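Long-range contact in phosphodiesterase (Candida albicans, PDB 6CPU), which is a phosphodiesterase of the HD clan, a mainly helical protein that holds a zinc and a magnesium ion: residues Val466-Ala474 with Thr554-Trp565. Sequence-based numbering, arbitrary orientation.
Sequences VTRPLRVSA and TCDIIMENKLFW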
ATOM      1  N   VAL A 466      -6.451   9.052 -14.104  1.00 32.64           N
ATOM      2  CA  VAL A 466      -7.019   9.784 -15.254  1.00 34.62           C
ATOM      3  C   VAL A 466      -7.874   8.917 -16.188  1.00 35.25           C
ATOM      4  O   VAL A 466      -8.599   9.471 -17.022  1.00 36.14           O
ATOM      5  CB  VAL A 466      -5.943  10.531 -16.087  1.00 33.41           C
ATOM      6  CG1 VAL A 466      -5.266  11.595 -15.234  1.00 34.03           C
ATOM      7  CG2 VAL A 466      -4.931   9.575 -16.694  1.00 34.36           C
ATOM      8  N   THR A 467      -7.762   7.589 -16.071  1.00 33.34           N
ATOM      9  CA  THR A 467      -8.557   6.628 -16.849  1.00 33.52           C
ATOM     10  C   THR A 467      -9.836   6.135 -16.143  1.00 33.60           C
ATOM     11  O   THR A 467     -10.622   5.397 -16.738  1.00 34.62           O
ATOM     12  CB  THR A 467      -7.737   5.384 -17.259  1.00 34.09           C
ATOM     13  OG1 THR A 467      -7.504   4.540 -16.123  1.00 36.23           O
ATOM     14  CG2 THR A 467      -6.403   5.775 -17.887  1.00 35.12           C
ATOM     15  N   ARG A 468     -10.036   6.516 -14.885  1.00 32.32           N
ATOM     16  CA  ARG A 468     -11.298   6.230 -14.200  1.00 33.07           C
ATOM     17  C   ARG A 468     -12.340   7.238 -14.657  1.00 34.72           C
ATOM     18  O   ARG A 468     -11.983   8.352 -15.054  1.00 33.34           O
ATOM     19  CB  ARG A 468     -11.169   6.375 -12.681  1.00 32.70           C
ATOM     20  CG  ARG A 468     -10.090   5.514 -12.030  1.00 30.66           C
ATOM     21  CD  ARG A 468     -10.399   4.038 -12.090  1.00 29.43           C
ATOM     22  NE  ARG A 468      -9.493   3.278 -11.219  1.00 29.05           N
ATOM     23  CZ  ARG A 468      -9.551   1.958 -11.041  1.00 29.18           C
ATOM     24  NH1 ARG A 468     -10.471   1.226 -11.670  1.00 27.23           N
ATOM     25  NH2 ARG A 468      -8.683   1.352 -10.229  1.00 28.04           N
ATOM     26  N   PRO A 469     -13.631   6.883 -14.547  1.00 35.05           N
ATOM     27  CA  PRO A 469     -14.679   7.869 -14.819  1.00 36.52           C
ATOM     28  C   PRO A 469     -14.516   9.171 -14.037  1.00 37.89           C
ATOM     29  O   PRO A 469     -13.987   9.188 -12.919  1.00 36.48           O
ATOM     30  CB  PRO A 469     -15.959   7.130 -14.428  1.00 35.99           C
ATOM     31  CG  PRO A 469     -15.646   5.711 -14.758  1.00 36.93           C
ATOM     32  CD  PRO A 469     -14.198   5.539 -14.348  1.00 35.87           C
ATOM     33  N   LEU A 470     -14.993  10.249 -14.644  1.00 37.65           N
ATOM     34  CA  LEU A 470     -14.698  11.615 -14.227  1.00 37.58           C
ATOM     35  C   LEU A 470     -14.822  11.917 -12.735  1.00 37.39           C
ATOM     36  O   LEU A 470     -13.924  12.537 -12.166  1.00 37.65           O
ATOM     37  CB  LEU A 470     -15.585  12.590 -15.018  1.00 39.53           C
ATOM     38  CG  LEU A 470     -15.340  14.091 -14.855  1.00 41.13           C
ATOM     39  CD1 LEU A 470     -13.893  14.468 -15.138  1.00 41.91           C
ATOM     40  CD2 LEU A 470     -16.278  14.859 -15.780  1.00 41.85           C
ATOM     41  N   ARG A 471     -15.918  11.499 -12.102  1.00 35.91           N
ATOM     42  CA  ARG A 471     -16.149  11.840 -10.700  1.00 35.86           C
ATOM     43  C   ARG A 471     -15.081  11.225  -9.784  1.00 34.54           C
ATOM     44  O   ARG A 471     -14.561  11.891  -8.882  1.00 35.03           O
ATOM     45  CB  ARG A 471     -17.529  11.361 -10.256  1.00 38.21           C
ATOM     46  CG  ARG A 471     -18.008  11.956  -8.939  1.00 38.79           C
ATOM     47  CD  ARG A 471     -19.389  11.410  -8.596  1.00 40.77           C
ATOM     48  NE  ARG A 471     -19.342   9.952  -8.532  1.00 42.72           N
ATOM     49  CZ  ARG A 471     -18.859   9.254  -7.505  1.00 43.87           C
ATOM     50  NH1 ARG A 471     -18.401   9.864  -6.416  1.00 45.66           N
ATOM     51  NH2 ARG A 471     -18.844   7.931  -7.567  1.00 44.74           N
ATOM     52  N   VAL A 472     -14.778   9.954 -10.020  1.00 35.37           N
ATOM     53  CA  VAL A 472     -13.771   9.235  -9.231  1.00 34.92           C
ATOM     54  C   VAL A 472     -12.386   9.804  -9.532  1.00 34.71           C
ATOM     55  O   VAL A 472     -11.559   9.945  -8.631  1.00 31.76           O
ATOM     56  CB  VAL A 472     -13.790   7.722  -9.538  1.00 35.81           C
ATOM     57  CG1 VAL A 472     -12.625   7.006  -8.854  1.00 35.96           C
ATOM     58  CG2 VAL A 472     -15.118   7.110  -9.106  1.00 36.74           C
ATOM     59  N   SER A 473     -12.144  10.121 -10.804  1.00 34.46           N
ATOM     60  CA  SER A 473     -10.863  10.675 -11.235  1.00 33.44           C
ATOM     61  C   SER A 473     -10.592  11.980 -10.525  1.00 33.23           C
ATOM     62  O   SER A 473      -9.463  12.239 -10.112  1.00 31.99           O
ATOM     63  CB  SER A 473     -10.842  10.859 -12.757  1.00 36.29           C
ATOM     64  OG  SER A 473      -9.555  11.227 -13.232  1.00 36.77           O
ATOM     65  N   ALA A 474     -11.631  12.794 -10.355  1.00 32.44           N
ATOM     66  CA  ALA A 474     -11.507  14.071  -9.663  1.00 32.82           C
ATOM     67  C   ALA A 474     -11.229  13.907  -8.171  1.00 32.07           C
ATOM     68  O   ALA A 474     -10.489  14.697  -7.595  1.00 32.30           O
ATOM     69  CB  ALA A 474     -12.766  14.907  -9.852  1.00 34.00           C
ATOM     70  N   THR A 554      -9.587   2.584 -21.861  1.00 38.63           N
ATOM     71  CA  THR A 554      -8.823   3.543 -21.055  1.00 38.91           C
ATOM     72  C   THR A 554      -8.559   4.825 -21.840  1.00 38.78           C
ATOM     73  O   THR A 554      -8.765   5.925 -21.330  1.00 36.26           O
ATOM     74  CB  THR A 554      -7.489   2.963 -20.549  1.00 37.49           C
ATOM     75  OG1 THR A 554      -6.715   2.461 -21.646  1.00 39.93           O
ATOM     76  CG2 THR A 554      -7.741   1.838 -19.555  1.00 38.41           C
ATOM     77  N   CYS A 555      -8.117   4.678 -23.085  1.00 42.29           N
ATOM     78  CA  CYS A 555      -7.936   5.835 -23.969  1.00 45.71           C
ATOM     79  C   CYS A 555      -9.250   6.604 -24.176  1.00 45.28           C
ATOM     80  O   CYS A 555      -9.256   7.839 -24.212  1.00 46.56           O
ATOM     81  CB  CYS A 555      -7.366   5.394 -25.315  1.00 46.62           C
ATOM     82  SG  CYS A 555      -5.915   4.326 -25.186  1.00 54.73           S
ATOM     83  N   ASP A 556     -10.360   5.874 -24.293  1.00 46.82           N
ATOM     84  CA  ASP A 556     -11.680   6.494 -24.469  1.00 45.94           C
ATOM     85  C   ASP A 556     -12.051   7.389 -23.297  1.00 46.12           C
ATOM     86  O   ASP A 556     -12.550   8.500 -23.499  1.00 44.95           O
ATOM     87  CB  ASP A 556     -12.774   5.436 -24.666  1.00 49.04           C
ATOM     88  CG  ASP A 556     -12.541   4.560 -25.892  1.00 49.51           C
ATOM     89  OD1 ASP A 556     -11.801   4.984 -26.806  1.00 49.30           O
ATOM     90  OD2 ASP A 556     -13.095   3.441 -25.939  1.00 51.89           O
ATOM     91  N   ILE A 557     -11.794   6.919 -22.071  1.00 44.33           N
ATOM     92  CA  ILE A 557     -12.129   7.695 -20.871  1.00 42.88           C
ATOM     93  C   ILE A 557     -11.162   8.862 -20.660  1.00 40.79           C
ATOM     94  O   ILE A 557     -11.583   9.934 -20.227  1.00 38.47           O
ATOM     95  CB  ILE A 557     -12.200   6.815 -19.596  1.00 42.83           C
ATOM     96  CG1 ILE A 557     -13.304   5.761 -19.735  1.00 43.58           C
ATOM     97  CG2 ILE A 557     -12.461   7.674 -18.368  1.00 42.20           C
ATOM     98  CD1 ILE A 557     -13.256   4.663 -18.689  1.00 44.19           C
ATOM     99  N   ILE A 558      -9.877   8.666 -20.958  1.00 44.44           N
ATOM    100  CA  ILE A 558      -8.912   9.772 -20.896  1.00 45.25           C
ATOM    101  C   ILE A 558      -9.380  10.947 -21.758  1.00 45.47           C
ATOM    102  O   ILE A 558      -9.381  12.095 -21.309  1.00 43.84           O
ATOM    103  CB  ILE A 558      -7.500   9.350 -21.351  1.00 47.07           C
ATOM    104  CG1 ILE A 558      -6.872   8.393 -20.336  1.00 48.19           C
ATOM    105  CG2 ILE A 558      -6.599  10.575 -21.500  1.00 47.37           C
ATOM    106  CD1 ILE A 558      -5.746   7.558 -20.909  1.00 49.64           C
ATOM    107  N   MET A 559      -9.789  10.652 -22.988  1.00 48.83           N
ATOM    108  CA  MET A 559     -10.265  11.697 -23.901  1.00 52.27           C
ATOM    109  C   MET A 559     -11.510  12.394 -23.344  1.00 50.73           C
ATOM    110  O   MET A 559     -11.545  13.622 -23.261  1.00 46.80           O
ATOM    111  CB  MET A 559     -10.544  11.126 -25.294  1.00 56.21           C
ATOM    112  CG  MET A 559     -10.737  12.192 -26.369  1.00 60.11           C
ATOM    113  SD  MET A 559      -9.228  13.114 -26.738  1.00 64.84           S
ATOM    114  CE  MET A 559      -8.435  11.990 -27.889  1.00 65.01           C
ATOM    115  N   GLU A 560     -12.510  11.612 -22.934  1.00 51.39           N
ATOM    116  CA  GLU A 560     -13.725  12.169 -22.324  1.00 51.44           C
ATOM    117  C   GLU A 560     -13.397  13.091 -21.147  1.00 50.73           C
ATOM    118  O   GLU A 560     -13.917  14.211 -21.055  1.00 49.63           O
ATOM    119  CB  GLU A 560     -14.666  11.051 -21.858  1.00 54.76           C
ATOM    120  CG  GLU A 560     -15.340  10.290 -22.990  1.00 57.84           C
ATOM    121  CD  GLU A 560     -16.335   9.256 -22.496  1.00 61.72           C
ATOM    122  OE1 GLU A 560     -17.238   9.628 -21.713  1.00 63.43           O
ATOM    123  OE2 GLU A 560     -16.220   8.075 -22.900  1.00 65.53           O
ATOM    124  N   ASN A 561     -12.532  12.623 -20.248  1.00 47.11           N
ATOM    125  CA  ASN A 561     -12.081  13.446 -19.130  1.00 45.16           C
ATOM    126  C   ASN A 561     -11.314  14.683 -19.603  1.00 43.63           C
ATOM    127  O   ASN A 561     -11.508  15.772 -19.071  1.00 44.21           O
ATOM    128  CB  ASN A 561     -11.205  12.627 -18.166  1.00 45.53           C
ATOM    129  CG  ASN A 561     -11.999  11.593 -17.380  1.00 45.49           C
ATOM    130  OD1 ASN A 561     -13.205  11.743 -17.169  1.00 41.54           O
ATOM    131  ND2 ASN A 561     -11.313  10.544 -16.920  1.00 44.97           N
ATOM    132  N   LYS A 562     -10.444  14.507 -20.593  1.00 47.37           N
ATOM    133  CA  LYS A 562      -9.644  15.617 -21.133  1.00 50.75           C
ATOM    134  C   LYS A 562     -10.537  16.726 -21.693  1.00 51.19           C
ATOM    135  O   LYS A 562     -10.328  17.905 -21.401  1.00 51.39           O
ATOM    136  CB  LYS A 562      -8.693  15.113 -22.222  1.00 52.68           C
ATOM    137  CG  LYS A 562      -7.670  16.137 -22.690  1.00 55.04           C
ATOM    138  CD  LYS A 562      -6.729  15.526 -23.715  1.00 56.48           C
ATOM    139  CE  LYS A 562      -5.792  16.570 -24.297  1.00 58.39           C
ATOM    140  NZ  LYS A 562      -4.865  15.976 -25.299  1.00 59.39           N
ATOM    141  N   LEU A 563     -11.533  16.337 -22.482  1.00 52.47           N
ATOM    142  CA  LEU A 563     -12.487  17.291 -23.052  1.00 53.84           C
ATOM    143  C   LEU A 563     -13.177  18.106 -21.964  1.00 53.22           C
ATOM    144  O   LEU A 563     -13.315  19.321 -22.093  1.00 54.73           O
ATOM    145  CB  LEU A 563     -13.531  16.571 -23.910  1.00 55.36           C
ATOM    146  CG  LEU A 563     -13.016  15.928 -25.203  1.00 56.89           C
ATOM    147  CD1 LEU A 563     -14.145  15.189 -25.909  1.00 56.47           C
ATOM    148  CD2 LEU A 563     -12.383  16.970 -26.119  1.00 57.29           C
ATOM    149  N   PHE A 564     -13.588  17.439 -20.888  1.00 52.17           N
ATOM    150  CA  PHE A 564     -14.243  18.113 -19.771  1.00 50.57           C
ATOM    151  C   PHE A 564     -13.303  19.099 -19.092  1.00 51.21           C
ATOM    152  O   PHE A 564     -13.703  20.208 -18.741  1.00 52.79           O
ATOM    153  CB  PHE A 564     -14.751  17.092 -18.743  1.00 50.16           C
ATOM    154  CG  PHE A 564     -15.392  17.716 -17.534  1.00 49.98           C
ATOM    155  CD1 PHE A 564     -16.765  17.906 -17.479  1.00 49.47           C
ATOM    156  CD2 PHE A 564     -14.622  18.121 -16.452  1.00 48.71           C
ATOM    157  CE1 PHE A 564     -17.357  18.486 -16.371  1.00 48.45           C
ATOM    158  CE2 PHE A 564     -15.206  18.704 -15.344  1.00 48.29           C
ATOM    159  CZ  PHE A 564     -16.576  18.884 -15.301  1.00 49.52           C
ATOM    160  N   TRP A 565     -12.057  18.680 -18.872  1.00 53.04           N
ATOM    161  CA  TRP A 565     -11.079  19.538 -18.210  1.00 51.55           C
ATOM    162  C   TRP A 565     -10.713  20.720 -19.100  1.00 50.92           C
ATOM    163  O   TRP A 565     -10.564  21.840 -18.611  1.00 48.17           O
ATOM    164  CB  TRP A 565      -9.819  18.752 -17.815  1.00 50.71           C
ATOM    165  CG  TRP A 565     -10.047  17.725 -16.719  1.00 47.83           C
ATOM    166  CD1 TRP A 565      -9.733  16.397 -16.763  1.00 46.37           C
ATOM    167  CD2 TRP A 565     -10.634  17.955 -15.429  1.00 44.89           C
ATOM    168  NE1 TRP A 565     -10.088  15.785 -15.583  1.00 43.94           N
ATOM    169  CE2 TRP A 565     -10.643  16.720 -14.749  1.00 44.63           C
ATOM    170  CE3 TRP A 565     -11.151  19.085 -14.784  1.00 45.33           C
ATOM    171  CZ2 TRP A 565     -11.152  16.583 -13.455  1.00 44.71           C
ATOM    172  CZ3 TRP A 565     -11.653  18.950 -13.500  1.00 45.51           C
ATOM    173  CH2 TRP A 565     -11.647  17.706 -12.847  1.00 45.25           C
TER
HETATM  174  O   HOH W   1      -8.978  13.117 -15.086  1.00 37.72           O
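Asn561 spends both hydrogens of its carboxamide on the loop that leads into helix 470-495. Its ND2 donates to Val466 O at 2.9 Å and to Arg468 O at 3.0 Å, and both acceptors lie close to the amide plane, so the two bonds fix the rotation of the group. They differ at the acceptor end: the donor stands well above the carbonyl plane of Val466, 47° out of it, but meets the Arg468 carbonyl at a C=O...N angle of 160°. The side chains of Asn561 and Leu470 slide past each other in opposite directions, with Asn561 OD1 3.3 Å from Leu470 CB.

Leu470, its CG anti to the backbone N (chi1 -173°), forks between two aromatic rings. Leu470 CD2 sits over the centre of one face of Phe564, a CH-pi contact 3.5 Å from the centroid; Leu470 CD1 lies obliquely against Trp565, 3.8 Å from CZ2. The indole NH donates to a water that in turn donates to Ser473 OG, which is also bonded to Asn465.

A buried side-chain amide can satisfy two carbonyls of a loop and so join it to a helix distant in sequence. In this mainly helical phosphodiesterase of the HD clan, Asn561 thus ties helix 552-569 to the loop that follows the zinc ligand Asp462 and ends in Pro469, the N-cap of helix 470-495. Arg468, whose CB points away from helix 552-569, forms a salt bridge with Asp281 through NH2, and its NH1 is hydrogen-bonded to Trp218 O.

Toward the start of helix 552-569 contact passes to methyl groups: Thr467 and Ile558 run side by side, Thr467 CG2 3.6 Å from Ile558 CD1, while Ile557 CG2 packs against the carbonyl oxygens of Thr467 and Arg468.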